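Local coordinates for virulence factor (Pectobacterium carotovorum, PDB 2W3Y), which acts as a virulence factor in the infection of Drosophila and is an S-palmitoylated protein with a new fold that binds lipid vesicles, at residues V42-Y47 and D256-Y261; F49-K54 and I265-K270; N117-G122 and E214-F219. One frame throughout, in Å; residues are numbered along the deposited sequence.

Contact 1. Residues V42-Y47 and D256-Y261; sequences VQYQTY and DDADSY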
# COMPACT_ATOMS: atom_id res chain seq x y z
N VAL A 42 -9.87 1.30 -2.44
CA VAL A 42 -8.45 0.96 -2.36
C VAL A 42 -7.74 2.24 -1.94
O VAL A 42 -7.82 3.24 -2.64
CB VAL A 42 -7.85 0.54 -3.73
CG1 VAL A 42 -6.40 0.10 -3.56
CG2 VAL A 42 -8.69 -0.54 -4.39
N GLN A 43 -7.05 2.19 -0.80
CA GLN A 43 -6.33 3.32 -0.27
C GLN A 43 -4.91 3.22 -0.85
O GLN A 43 -4.17 2.35 -0.49
CB GLN A 43 -6.31 3.19 1.26
CG GLN A 43 -6.05 4.45 2.01
CD GLN A 43 -7.32 5.18 2.29
OE1 GLN A 43 -8.13 4.77 3.14
NE2 GLN A 43 -7.52 6.28 1.55
N TYR A 44 -4.55 4.11 -1.77
CA TYR A 44 -3.20 4.11 -2.36
C TYR A 44 -2.26 4.97 -1.52
O TYR A 44 -2.52 6.15 -1.35
CB TYR A 44 -3.25 4.62 -3.79
CG TYR A 44 -3.99 3.74 -4.77
CD1 TYR A 44 -3.43 2.54 -5.23
CD2 TYR A 44 -5.24 4.12 -5.26
CE1 TYR A 44 -4.09 1.74 -6.15
CE2 TYR A 44 -5.93 3.30 -6.18
CZ TYR A 44 -5.33 2.11 -6.60
OH TYR A 44 -5.97 1.32 -7.51
N GLN A 45 -1.17 4.40 -0.99
CA GLN A 45 -0.33 5.14 -0.04
C GLN A 45 1.18 4.94 -0.24
O GLN A 45 1.62 3.90 -0.72
CB GLN A 45 -0.68 4.77 1.42
CG GLN A 45 -2.17 4.70 1.71
CD GLN A 45 -2.73 6.03 2.18
OE1 GLN A 45 -2.50 6.42 3.33
NE2 GLN A 45 -3.45 6.73 1.31
N THR A 46 1.97 5.95 0.14
CA THR A 46 3.43 5.85 0.17
C THR A 46 3.93 6.40 1.50
O THR A 46 3.80 7.60 1.78
CB THR A 46 4.11 6.64 -0.98
OG1 THR A 46 3.55 6.23 -2.23
CG2 THR A 46 5.62 6.36 -1.02
N TYR A 47 4.46 5.52 2.34
CA TYR A 47 4.94 5.94 3.65
C TYR A 47 6.45 5.89 3.69
O TYR A 47 7.05 4.85 3.44
CB TYR A 47 4.39 5.06 4.77
CG TYR A 47 2.88 5.00 4.85
CD1 TYR A 47 2.10 6.13 4.61
CD2 TYR A 47 2.23 3.80 5.18
CE1 TYR A 47 0.70 6.08 4.67
CE2 TYR A 47 0.83 3.74 5.26
CZ TYR A 47 0.08 4.89 5.01
OH TYR A 47 -1.31 4.86 5.08
N ASP A 256 -0.71 8.66 -7.67
CA ASP A 256 -0.76 10.01 -7.06
C ASP A 256 -1.88 10.93 -7.59
O ASP A 256 -2.15 11.99 -7.01
CB ASP A 256 0.62 10.69 -7.01
CG ASP A 256 1.13 11.16 -8.38
OD1 ASP A 256 0.38 11.10 -9.37
OD2 ASP A 256 2.30 11.61 -8.46
N ASP A 257 -2.54 10.51 -8.68
CA ASP A 257 -3.76 11.17 -9.15
C ASP A 257 -5.07 10.62 -8.53
O ASP A 257 -6.14 11.21 -8.74
CB ASP A 257 -3.89 11.13 -10.69
CG ASP A 257 -2.80 11.93 -11.40
OD1 ASP A 257 -2.35 12.98 -10.87
OD2 ASP A 257 -2.40 11.50 -12.51
N ALA A 258 -5.00 9.51 -7.78
CA ALA A 258 -6.22 8.96 -7.16
C ALA A 258 -6.74 9.80 -5.98
O ALA A 258 -5.97 10.41 -5.23
CB ALA A 258 -5.97 7.50 -6.71
N ASP A 259 -8.06 9.82 -5.82
CA ASP A 259 -8.71 10.49 -4.70
C ASP A 259 -8.32 9.89 -3.34
O ASP A 259 -8.33 10.60 -2.33
CB ASP A 259 -10.24 10.47 -4.88
CG ASP A 259 -10.69 11.03 -6.23
OD1 ASP A 259 -11.03 12.23 -6.27
OD2 ASP A 259 -10.67 10.28 -7.25
N SER A 260 -7.93 8.61 -3.31
CA SER A 260 -7.51 7.96 -2.06
C SER A 260 -6.00 8.03 -1.75
O SER A 260 -5.52 7.33 -0.85
CB SER A 260 -7.93 6.48 -2.07
OG SER A 260 -7.20 5.75 -3.07
N TYR A 261 -5.25 8.84 -2.49
CA TYR A 261 -3.78 8.84 -2.36
C TYR A 261 -3.27 9.77 -1.27
O TYR A 261 -3.78 10.87 -1.10
CB TYR A 261 -3.13 9.24 -3.69
CG TYR A 261 -1.61 9.38 -3.64
CD1 TYR A 261 -0.79 8.25 -3.70
CD2 TYR A 261 -1.01 10.64 -3.53
CE1 TYR A 261 0.62 8.38 -3.66
CE2 TYR A 261 0.38 10.77 -3.49
CZ TYR A 261 1.18 9.65 -3.56
OH TYR A 261 2.55 9.81 -3.53
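Ser260 docks on segment 42-47 of strand 40-49 through its hydroxyl, which gives its proton to the carbonyl of Val42 (Ser260 OG to Val42 O, 2.6 Å) and lies in the plane of that carbonyl. The same oxygen receives a weak bond from the next amide but one, Tyr44 N to Ser260 OG at 3.4 Å, so one hydroxyl spans the backbone on both sides of Gln43. Its torsion explains the reach: at chi1 67° OG sits between the backbone N and the carbonyl carbon and is turned onto the strand. The carbonyl of Ser260 is held by a side chain instead. Gln43, bent at chi2, brings NE2 to within 3.3 Å of Ser260 O along an almost straight N-H line (172°), with the acceptor in the amide plane; the other end of this amide, OE1, bonds to Tyr168 OH. Gln45 is fixed similarly at both ends, its NE2 giving a bond to Tyr44 O from above the carbonyl plane and its OE1 taking one from Tyr47 OH.

Further along, Tyr261 CA lies 3.1 Å from Tyr44 O, in a CA-H...O contact. Around this polar centre the packing is modest: the methyl of Ala258 meets the Tyr44 ring (Ala258 CB to Tyr44 CD2, 3.7 Å), and the Tyr261 side chain slants across that of Thr46. Both of these last residues bond through their hydroxyls to Glu68 of helix 57-81, while Tyr44 OH is bonded to Ser75 OG and Val33 O. The type I turn from Ala258 to Tyr261 holds Ser260 against the strand just before strand 262-266 begins. The Ser260 hydroxyl and Gln43 amide thus add side-chain bonds beside the backbone pairing that starts at Tyr44 and Phe262, helping to satisfy buried polar atoms.

Contact 2. Residues F49-K54 and I265-K270; sequences FNEAPK and IFNGVK
The rings of Phe49 and Phe266 lie side by side and point the same way, their planes 27° apart but slid so far that they barely overlap, with centroids 5.9 Å apart. The nearest atoms are Phe49 CE1 and Phe266 CD2, 3.9 Å apart. Val269 slants in beside the Phe49 ring, its CG1 near CD1, and Ile130 of helix 125-134 touches both phenylalanines.

The third flat group, the amide of Asn50, works through its two polar atoms. OD1 accepts Val269 N on a lone pair (Asn50 OD1 to Val269 N, 2.9 Å), while Asn50 ND2 donates to Val269 O at 2.7 Å, with an N-H line of 174° and the acceptor in the amide plane. One side chain so pairs with both polar backbone atoms of one residue, as a neighbouring strand would, and the two bonds fix its rotation; ND2 has a second partner in Leu177 O. A water bridges Asn50 OD1 and Gly268 N. On the exposed side the Glu51 side chain crosses that of Ile265 at about a right angle, with OE2 near CD1, and another water joins Glu51 OE2 to Asn267 OD1.

The parallel bridge of Phe49 with Phe266 includes the bond from Asn50 N to Phe266 O, 2.7 Å long. This is the end of a parallel strand pair in a mixed sheet, where an asparagine side chain carries the pairing on past the last backbone bridge.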
# COMPACT_ATOMS: atom_id res chain seq x y z
N PHE A 49 9.44 6.38 6.44
CA PHE A 49 9.70 6.50 7.87
C PHE A 49 11.09 7.07 8.10
O PHE A 49 12.08 6.38 7.89
CB PHE A 49 9.52 5.14 8.58
CG PHE A 49 8.16 4.56 8.41
CD1 PHE A 49 7.02 5.25 8.85
CD2 PHE A 49 8.00 3.32 7.78
CE1 PHE A 49 5.73 4.70 8.69
CE2 PHE A 49 6.73 2.77 7.61
CZ PHE A 49 5.60 3.46 8.06
N ASN A 50 11.11 8.34 8.49
CA ASN A 50 12.33 9.13 8.74
C ASN A 50 13.00 9.63 7.47
O ASN A 50 13.02 8.95 6.46
CB ASN A 50 13.34 8.36 9.61
CG ASN A 50 12.78 7.99 10.96
OD1 ASN A 50 12.13 8.80 11.62
ND2 ASN A 50 13.04 6.75 11.39
N GLU A 51 13.55 10.84 7.54
CA GLU A 51 14.38 11.38 6.47
C GLU A 51 15.63 10.52 6.34
O GLU A 51 16.16 10.03 7.34
CB GLU A 51 14.76 12.84 6.75
CG GLU A 51 13.61 13.86 6.58
CD GLU A 51 13.45 14.35 5.14
OE1 GLU A 51 14.21 13.90 4.25
OE2 GLU A 51 12.54 15.18 4.89
N ALA A 52 16.06 10.33 5.10
CA ALA A 52 17.26 9.57 4.78
C ALA A 52 18.51 10.40 5.07
O ALA A 52 18.48 11.62 4.92
CB ALA A 52 17.23 9.17 3.31
N PRO A 53 19.61 9.74 5.51
CA PRO A 53 20.90 10.42 5.58
C PRO A 53 21.40 10.78 4.19
O PRO A 53 21.00 10.16 3.20
CB PRO A 53 21.82 9.38 6.23
CG PRO A 53 21.18 8.07 5.95
CD PRO A 53 19.70 8.34 5.97
N LYS A 54 22.27 11.78 4.13
CA LYS A 54 22.73 12.35 2.86
C LYS A 54 23.05 11.30 1.79
O LYS A 54 22.63 11.43 0.64
CB LYS A 54 23.92 13.30 3.08
CG LYS A 54 23.55 14.58 3.86
CD LYS A 54 24.09 14.63 5.32
CE LYS A 54 23.18 13.93 6.35
NZ LYS A 54 23.67 12.57 6.71
N ILE A 265 6.62 11.85 4.61
CA ILE A 265 7.81 11.44 5.35
C ILE A 265 7.49 11.64 6.82
O ILE A 265 7.35 12.78 7.30
CB ILE A 265 9.10 12.23 4.93
CG1 ILE A 265 9.40 11.98 3.44
CG2 ILE A 265 10.30 11.81 5.79
CD1 ILE A 265 10.39 12.96 2.81
N PHE A 266 7.32 10.53 7.53
CA PHE A 266 7.03 10.59 8.95
C PHE A 266 8.34 10.78 9.71
O PHE A 266 9.35 10.15 9.37
CB PHE A 266 6.35 9.30 9.41
CG PHE A 266 4.96 9.14 8.87
CD1 PHE A 266 3.89 9.80 9.46
CD2 PHE A 266 4.72 8.32 7.77
CE1 PHE A 266 2.60 9.64 8.98
CE2 PHE A 266 3.43 8.14 7.28
CZ PHE A 266 2.37 8.81 7.88
N ASN A 267 8.31 11.62 10.73
CA ASN A 267 9.50 11.93 11.53
C ASN A 267 9.48 11.29 12.91
O ASN A 267 8.40 11.08 13.48
CB ASN A 267 9.68 13.45 11.66
CG ASN A 267 9.83 14.15 10.31
OD1 ASN A 267 10.68 13.77 9.50
ND2 ASN A 267 8.99 15.15 10.06
N GLY A 268 10.67 11.00 13.42
CA GLY A 268 10.86 10.41 14.75
C GLY A 268 10.31 9.00 14.90
O GLY A 268 9.73 8.67 15.93
N VAL A 269 10.50 8.17 13.88
CA VAL A 269 9.93 6.81 13.84
C VAL A 269 10.97 5.72 14.16
O VAL A 269 12.11 5.78 13.71
CB VAL A 269 9.27 6.53 12.45
CG1 VAL A 269 8.50 5.17 12.42
CG2 VAL A 269 8.33 7.66 12.07
N LYS A 270 10.56 4.72 14.94
CA LYS A 270 11.39 3.53 15.14
C LYS A 270 10.60 2.25 14.92
O LYS A 270 9.37 2.27 14.99
CB LYS A 270 12.07 3.56 16.52
CG LYS A 270 11.14 3.53 17.73
CD LYS A 270 11.91 3.05 18.96
CE LYS A 270 11.52 3.84 20.22
NZ LYS A 270 10.21 3.45 20.83
O HOH W 1 13.21 11.31 12.19
O HOH W 2 13.09 12.49 9.94
O HOH W 3 10.66 15.32 7.38

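Contact 3. Residues N117-G122 and E214-F219; sequences NTTVKG and EVNLEF. With PLM (palmitic acid), chain C.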
# COMPACT_ATOMS: atom_id res chain seq x y z
N ASN A 117 -6.53 -5.91 16.66
CA ASN A 117 -7.49 -6.06 17.76
C ASN A 117 -7.07 -5.16 18.89
O ASN A 117 -6.26 -5.55 19.74
CB ASN A 117 -7.53 -7.51 18.26
CG ASN A 117 -7.98 -8.49 17.21
OD1 ASN A 117 -9.01 -8.29 16.56
ND2 ASN A 117 -7.22 -9.57 17.04
N THR A 118 -7.63 -3.95 18.91
CA THR A 118 -7.23 -2.93 19.87
C THR A 118 -8.41 -1.98 20.11
O THR A 118 -9.32 -1.87 19.28
CB THR A 118 -6.00 -2.15 19.36
OG1 THR A 118 -5.37 -1.45 20.44
CG2 THR A 118 -6.37 -1.16 18.25
N THR A 119 -8.41 -1.32 21.26
CA THR A 119 -9.41 -0.31 21.59
C THR A 119 -8.68 0.98 21.92
O THR A 119 -7.87 1.03 22.84
CB THR A 119 -10.33 -0.76 22.75
OG1 THR A 119 -11.02 -1.97 22.39
CG2 THR A 119 -11.36 0.31 23.06
N VAL A 120 -8.96 2.02 21.12
CA VAL A 120 -8.30 3.32 21.21
C VAL A 120 -9.35 4.43 21.05
O VAL A 120 -10.47 4.16 20.62
CB VAL A 120 -7.22 3.49 20.10
CG1 VAL A 120 -6.01 2.56 20.34
CG2 VAL A 120 -7.81 3.27 18.70
N LYS A 121 -8.99 5.67 21.39
CA LYS A 121 -9.82 6.84 21.07
C LYS A 121 -9.83 7.06 19.56
O LYS A 121 -8.84 6.75 18.87
CB LYS A 121 -9.29 8.13 21.71
CG LYS A 121 -8.82 8.02 23.16
CD LYS A 121 -8.31 9.39 23.64
CE LYS A 121 -7.26 9.26 24.74
NZ LYS A 121 -7.86 8.92 26.06
N GLY A 122 -10.93 7.61 19.06
CA GLY A 122 -11.05 8.01 17.67
C GLY A 122 -9.87 8.81 17.16
O GLY A 122 -9.41 8.60 16.04
N GLU A 214 -13.92 6.04 23.05
CA GLU A 214 -13.25 4.79 22.67
C GLU A 214 -13.90 4.11 21.46
O GLU A 214 -15.12 4.08 21.34
CB GLU A 214 -13.25 3.80 23.84
CG GLU A 214 -12.57 4.29 25.12
CD GLU A 214 -11.07 4.08 25.10
OE1 GLU A 214 -10.60 3.21 25.88
OE2 GLU A 214 -10.37 4.76 24.32
N VAL A 215 -13.07 3.56 20.57
CA VAL A 215 -13.59 2.75 19.46
C VAL A 215 -12.89 1.39 19.41
O VAL A 215 -11.67 1.30 19.61
CB VAL A 215 -13.52 3.48 18.06
CG1 VAL A 215 -13.94 4.95 18.17
CG2 VAL A 215 -12.15 3.38 17.42
N ASN A 216 -13.66 0.33 19.17
CA ASN A 216 -13.10 -1.01 19.06
C ASN A 216 -12.69 -1.29 17.62
O ASN A 216 -13.51 -1.27 16.71
CB ASN A 216 -14.09 -2.08 19.56
CG ASN A 216 -13.50 -3.50 19.55
OD1 ASN A 216 -12.42 -3.75 20.10
ND2 ASN A 216 -14.22 -4.44 18.93
N LEU A 217 -11.40 -1.51 17.42
CA LEU A 217 -10.88 -1.92 16.12
C LEU A 217 -10.65 -3.42 16.16
O LEU A 217 -9.73 -3.89 16.85
CB LEU A 217 -9.57 -1.19 15.80
CG LEU A 217 -9.53 0.34 15.85
CD1 LEU A 217 -8.11 0.82 15.49
CD2 LEU A 217 -10.58 0.96 14.93
N GLU A 218 -11.49 -4.16 15.45
CA GLU A 218 -11.33 -5.61 15.32
C GLU A 218 -11.43 -5.99 13.84
O GLU A 218 -12.53 -6.12 13.30
CB GLU A 218 -12.37 -6.39 16.17
CG GLU A 218 -12.09 -7.91 16.21
CD GLU A 218 -13.21 -8.74 16.85
OE1 GLU A 218 -14.39 -8.64 16.43
OE2 GLU A 218 -12.89 -9.54 17.76
N PHE A 219 -10.27 -6.12 13.19
CA PHE A 219 -10.22 -6.40 11.75
C PHE A 219 -9.28 -7.55 11.47
O PHE A 219 -8.15 -7.58 11.96
CB PHE A 219 -9.77 -5.17 10.95
CG PHE A 219 -10.73 -4.03 10.98
CD1 PHE A 219 -11.69 -3.88 9.98
CD2 PHE A 219 -10.67 -3.08 12.00
CE1 PHE A 219 -12.58 -2.80 9.99
CE2 PHE A 219 -11.55 -2.00 12.04
CZ PHE A 219 -12.51 -1.86 11.02
C1 PLM C . -11.39 8.66 10.39
O2 PLM C . -12.44 9.32 10.62
C2 PLM C . -11.47 7.16 10.16
C3 PLM C . -11.19 6.75 8.71
C4 PLM C . -11.31 5.24 8.48
C5 PLM C . -10.10 4.46 8.98
C6 PLM C . -10.43 3.01 9.32
C7 PLM C . -9.16 2.16 9.40
C8 PLM C . -9.30 0.95 10.34
C9 PLM C . -9.36 -0.33 9.51
CA PLM C . -8.14 -1.23 9.67
CB PLM C . -7.34 -1.32 8.37
CC PLM C . -5.89 -1.68 8.68
CD PLM C . -4.92 -0.88 7.82
CE PLM C . -4.06 -1.83 7.00
CF PLM C . -2.80 -1.15 6.49
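Thr118 and Leu217 are one of two hydrogen-bonded pairs in this antiparallel ladder, with two backbone bonds between them: Thr118 N to Leu217 O at 2.9 Å and Leu217 N to Thr118 O at 2.8 Å. Val120 and Val215 repeat the pattern two residues on, less evenly, for Val215 N lies 2.7 Å from Val120 O whereas Val120 N lies 3.2 Å from Val215 O. The side chains of these pairs share one face, the tighter one. There Leu217, with CG anti to the carbonyl carbon (chi1 -54°), runs alongside Thr118 and brings CD1 to 3.8 Å from Thr118 CG2. The same methyl meets Val120 CG2, the valine crossing at about a right angle, so one leucine branch serves two residues of the partner strand.

The opposite face, bearing Asn117, Thr119, Asn216 and Glu218, is exposed and more loosely knit. Its polar link is a weak bond from Thr119 OG1 to Asn216 OD1, 3.2 Å long, made by side chains that slant across each other. At the strand end Glu214, bent at chi2, folds its carboxylate back toward the Lys121 backbone without bonding to it; Lys121 NZ stays 5.2 Å from Glu214 OE2, while Lys121 N bonds to Glu124.

The buried Phe219 lays one ring face against palmitic acid, whose C9 sits over the ring centre, 3.7 Å from Phe219 CE2. It thus helps line the acyl-chain site, consistent with an S-palmitoylated protein. Phe198 of the adjoining strand 185-198 packs edge-to-face with this ring. Helix 125-134 touches Val120, Val215 and Leu217 through Ser128 and Val125, so segments 117-122 and 214-219 have this helix on one face and polar side chains on the other.

All three contacts reach one mixed sheet. Contact 1 joins strand 40-49 to the turn leading into strand 262-266, and contact 2 lies at the far end of the pairing of these two strands; their centres are 20 Å apart, yet they touch, Tyr47 CD1 packing 3.6 Å from Phe266 CE2. Contact 3 pairs other strands of the sheet and is nested within the chain loops that contacts 1 and 2 close, its nearest atoms about 11 Å from contact 1 and about 14 Å from contact 2. Palmitic acid relates them differently: contact 3 meets the acyl chain directly, whereas the side chains of Gln43 and Phe49 stand about 6 Å and about 10 Å from it.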